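Long-range contact in 2-Cys peroxiredoxin (Plasmodium yoelii, PDB 2H01), which probably reduces hydrogen peroxide and organic hydroperoxides to water and alcohols as a thiol-specific, thioredoxin-dependent peroxidase: residues P48-L58 with L87-H97. Residues are numbered along the deposited sequence; the frame is centred on the assembly and turned at random.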
loop_
_atom_site.group_PDB
_atom_site.type_symbol
_atom_site.label_atom_id
_atom_site.label_comp_id
_atom_site.label_asym_id
_atom_site.label_seq_id
_atom_site.Cartn_x
_atom_site.Cartn_y
_atom_site.Cartn_z
ATOM N N PRO A 48 -4.659 -1.621 -14.693
ATOM C CA PRO A 48 -4.246 -1.443 -13.299
ATOM C C PRO A 48 -5.434 -1.606 -12.368
ATOM O O PRO A 48 -5.829 -0.661 -11.693
ATOM C CB PRO A 48 -3.713 -0.021 -13.293
ATOM C CG PRO A 48 -4.693 0.682 -14.224
ATOM C CD PRO A 48 -4.861 -0.319 -15.362
ATOM N N SER A 49 -6.002 -2.801 -12.318
ATOM C CA SER A 49 -7.173 -3.014 -11.480
ATOM C C SER A 49 -6.920 -2.769 -9.989
ATOM O O SER A 49 -7.846 -2.440 -9.264
ATOM C CB SER A 49 -7.744 -4.426 -11.693
ATOM O OG SER A 49 -6.916 -5.418 -11.111
ATOM N N GLU A 50 -5.682 -2.917 -9.527
ATOM C CA GLU A 50 -5.414 -2.698 -8.111
ATOM C C GLU A 50 -5.387 -1.214 -7.773
ATOM O O GLU A 50 -5.960 -0.794 -6.766
ATOM C CB GLU A 50 -4.099 -3.367 -7.671
ATOM C CG GLU A 50 -3.059 -3.529 -8.766
ATOM C CD GLU A 50 -3.348 -4.713 -9.683
ATOM O OE1 GLU A 50 -3.538 -5.838 -9.168
ATOM O OE2 GLU A 50 -3.370 -4.520 -10.918
ATOM N N ILE A 51 -4.736 -0.396 -8.582
ATOM C CA ILE A 51 -4.719 1.024 -8.299
ATOM C C ILE A 51 -6.117 1.625 -8.374
ATOM O O ILE A 51 -6.547 2.336 -7.481
ATOM C CB ILE A 51 -3.774 1.780 -9.236
ATOM C CG1 ILE A 51 -2.328 1.328 -9.027
ATOM C CG2 ILE A 51 -3.933 3.262 -9.040
ATOM C CD1 ILE A 51 -1.387 1.708 -10.114
ATOM N N ILE A 52 -6.785 1.507 -9.136
ATOM C CA ILE A 52 -8.194 1.807 -9.358
ATOM C C ILE A 52 -9.086 1.005 -8.416
ATOM O O ILE A 52 -10.017 1.546 -7.804
ATOM C CB ILE A 52 -8.583 1.524 -10.822
ATOM C CG1 ILE A 52 -7.564 2.153 -11.776
ATOM C CG2 ILE A 52 -9.982 2.043 -11.112
ATOM C CD1 ILE A 52 -7.692 1.678 -13.205
ATOM N N ALA A 53 -9.090 0.050 -8.297
ATOM C CA ALA A 53 -9.973 -0.528 -7.281
ATOM C C ALA A 53 -9.750 0.158 -5.926
ATOM O O ALA A 53 -10.703 0.425 -5.201
ATOM C CB ALA A 53 -9.725 -2.016 -7.154
ATOM N N LEU A 54 -8.492 0.437 -5.586
ATOM C CA LEU A 54 -8.191 1.090 -4.316
ATOM C C LEU A 54 -8.630 2.552 -4.303
ATOM O O LEU A 54 -9.281 3.000 -3.350
ATOM C CB LEU A 54 -6.691 1.010 -4.000
ATOM C CG LEU A 54 -6.115 -0.384 -3.759
ATOM C CD1 LEU A 54 -4.612 -0.284 -3.570
ATOM C CD2 LEU A 54 -6.773 -1.021 -2.534
ATOM N N ASP A 55 -8.280 3.292 -5.353
ATOM C CA ASP A 55 -8.645 4.704 -5.415
ATOM C C ASP A 55 -10.157 4.893 -5.393
ATOM O O ASP A 55 -10.662 5.868 -4.827
ATOM C CB ASP A 55 -8.082 5.380 -6.661
ATOM C CG ASP A 55 -8.238 6.890 -6.607
ATOM O OD1 ASP A 55 -7.615 7.520 -5.724
ATOM O OD2 ASP A 55 -8.992 7.451 -7.426
ATOM N N LYS A 56 -10.874 3.969 -6.027
ATOM C CA LYS A 56 -12.329 4.049 -6.045
ATOM C C LYS A 56 -12.876 3.832 -4.635
ATOM O O LYS A 56 -13.984 4.236 -4.331
ATOM C CB LYS A 56 -12.919 3.011 -7.001
ATOM C CG LYS A 56 -13.156 3.542 -8.410
ATOM C CD LYS A 56 -13.574 2.398 -9.333
ATOM C CE LYS A 56 -13.754 2.872 -10.765
ATOM N NZ LYS A 56 -13.841 1.711 -11.697
ATOM N N ALA A 57 -12.088 3.197 -3.776
ATOM C CA ALA A 57 -12.514 2.945 -2.405
ATOM C C ALA A 57 -11.800 3.870 -1.407
ATOM O O ALA A 57 -11.864 3.656 -0.204
ATOM C CB ALA A 57 -12.248 1.498 -2.052
ATOM N N LEU A 58 -11.134 4.902 -1.908
ATOM C CA LEU A 58 -10.404 5.812 -1.035
ATOM C C LEU A 58 -11.164 6.236 0.214
ATOM O O LEU A 58 -10.645 6.127 1.324
ATOM C CB LEU A 58 -9.967 7.064 -1.794
ATOM C CG LEU A 58 -9.068 7.999 -0.977
ATOM C CD1 LEU A 58 -7.785 7.272 -0.577
ATOM C CD2 LEU A 58 -8.739 9.231 -1.796
ATOM N N LEU A 87 -8.129 7.007 -18.665
ATOM C CA LEU A 87 -8.377 5.575 -18.606
ATOM C C LEU A 87 -8.576 5.032 -20.018
ATOM O O LEU A 87 -8.098 3.947 -20.358
ATOM C CB LEU A 87 -9.640 5.290 -17.793
ATOM C CG LEU A 87 -9.630 5.512 -16.283
ATOM C CD1 LEU A 87 -11.004 5.176 -15.717
ATOM C CD2 LEU A 87 -8.568 4.631 -15.644
ATOM N N SER A 88 -9.205 5.849 -20.850
ATOM C CA SER A 88 -9.568 5.471 -22.196
ATOM C C SER A 88 -8.321 5.192 -22.996
ATOM O O SER A 88 -8.359 4.484 -23.991
ATOM C CB SER A 88 -10.370 6.589 -22.845
ATOM O OG SER A 88 -10.605 7.623 -21.914
ATOM N N GLN A 89 -7.207 5.755 -22.552
ATOM C CA GLN A 89 -5.959 5.588 -23.276
ATOM C C GLN A 89 -4.858 4.852 -22.517
ATOM O O GLN A 89 -3.686 5.103 -22.749
ATOM C CB GLN A 89 -5.475 6.918 -23.858
ATOM C CG GLN A 89 -6.133 7.251 -25.171
ATOM C CD GLN A 89 -6.203 8.733 -25.462
ATOM O OE1 GLN A 89 -6.828 9.144 -26.434
ATOM N NE2 GLN A 89 -5.557 9.534 -24.636
ATOM N N GLY A 90 -5.242 3.934 -21.632
ATOM C CA GLY A 90 -4.286 3.172 -20.852
ATOM C C GLY A 90 -3.716 3.811 -19.602
ATOM O O GLY A 90 -2.830 3.230 -18.982
ATOM N N GLY A 91 -4.203 4.985 -19.217
ATOM C CA GLY A 91 -3.673 5.623 -18.020
ATOM C C GLY A 91 -4.436 5.259 -16.761
ATOM O O GLY A 91 -5.349 4.436 -16.818
ATOM N N ILE A 92 -4.076 5.879 -15.642
ATOM C CA ILE A 92 -4.818 5.707 -14.401
ATOM C C ILE A 92 -5.689 6.886 -14.113
ATOM O O ILE A 92 -6.459 6.865 -13.180
ATOM C CB ILE A 92 -3.891 5.472 -13.208
ATOM C CG1 ILE A 92 -2.577 6.202 -13.408
ATOM C CG2 ILE A 92 -3.682 4.005 -12.970
ATOM C CD1 ILE A 92 -2.013 6.780 -12.170
ATOM N N GLY A 93 -5.536 7.929 -14.910
ATOM C CA GLY A 93 -6.239 9.171 -14.690
ATOM C C GLY A 93 -5.852 9.811 -13.386
ATOM O O GLY A 93 -4.787 9.556 -12.843
ATOM N N ASN A 94 -6.746 10.632 -12.872
ATOM C CA ASN A 94 -6.440 11.481 -11.738
ATOM C C ASN A 94 -6.728 10.860 -10.371
ATOM O O ASN A 94 -7.570 11.348 -9.639
ATOM C CB ASN A 94 -7.175 12.795 -11.872
ATOM C CG ASN A 94 -6.513 13.886 -11.131
ATOM O OD1 ASN A 94 -7.100 14.929 -10.905
ATOM N ND2 ASN A 94 -5.281 13.661 -10.731
ATOM N N ILE A 95 -6.025 9.788 -10.034
ATOM C CA ILE A 95 -6.199 9.165 -8.737
ATOM C C ILE A 95 -5.826 10.100 -7.603
ATOM O O ILE A 95 -5.006 10.997 -7.745
ATOM C CB ILE A 95 -5.418 7.857 -8.628
ATOM C CG1 ILE A 95 -3.910 8.126 -8.645
ATOM C CG2 ILE A 95 -5.836 6.914 -9.694
ATOM C CD1 ILE A 95 -3.115 7.136 -7.888
ATOM N N LYS A 96 -6.455 9.891 -6.469
ATOM C CA LYS A 96 -6.491 10.916 -5.465
ATOM C C LYS A 96 -5.606 10.586 -4.264
ATOM O O LYS A 96 -5.484 11.365 -3.332
ATOM C CB LYS A 96 -7.926 11.240 -5.095
ATOM C CG LYS A 96 -8.597 12.133 -6.108
ATOM C CD LYS A 96 -7.768 13.381 -6.361
ATOM C CE LYS A 96 -8.134 14.092 -7.664
ATOM N NZ LYS A 96 -9.484 14.683 -7.708
ATOM N N HIS A 97 -4.947 9.439 -4.329
ATOM C CA HIS A 97 -4.037 9.031 -3.259
ATOM C C HIS A 97 -2.605 9.056 -3.813
ATOM O O HIS A 97 -2.407 9.034 -5.023
ATOM C CB HIS A 97 -4.405 7.643 -2.715
ATOM C CG HIS A 97 -4.265 6.528 -3.704
ATOM N ND1 HIS A 97 -3.086 5.839 -3.886
ATOM C CD2 HIS A 97 -5.175 5.939 -4.516
ATOM C CE1 HIS A 97 -3.276 4.867 -4.761
ATOM N NE2 HIS A 97 -4.535 4.906 -5.157
#
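Asp55 OD1 accepts the backbone N-H of Lys96 at 2.7 Å, and the nearly straight angle of 170° identifies a sound hydrogen bond. The donor nevertheless arrives from above the carboxylate, 37° out of its plane. The carboxylate reaches from helix 49-56 to the loop because chi1 swings CG away from the backbone N. The same OD1 lies 3.1 Å from His97 CD2, near the plane of the imidazole and at its edge; carboxylate and ring are turned 43° from each other. Ile95 packs its CB 3.6 Å from Asp55 CG, while its CD1 sits over one face of the His97 ring, displaced toward the rim. Leu58, at the start of helix 58-63, adds apolar cover, its CD2 meeting Lys96 CB at 3.9 Å.

Toward the start of helix 49-56 the contact turns wholly apolar. Ile92 CG2 is its hub, 3.7 Å from Pro48 CG and 4.0 Å from Ile51 CG2, and Trp82 of helix 76-83 also packs against both isoleucines. Farther out, Ile52 CD1 meets Leu87 CD2 at 3.9 Å as the two side chains run past each other in opposite directions.

In this thioredoxin-like fold, the loop entering strand 98-101 is thus fixed to the helix that follows Cys47, the predicted peroxidatic cysteine. One carboxylate oxygen secures its backbone near the strand; that charge could modestly favour a positive His97, although Asp55 faces a ring C-H and bonds neither ring nitrogen.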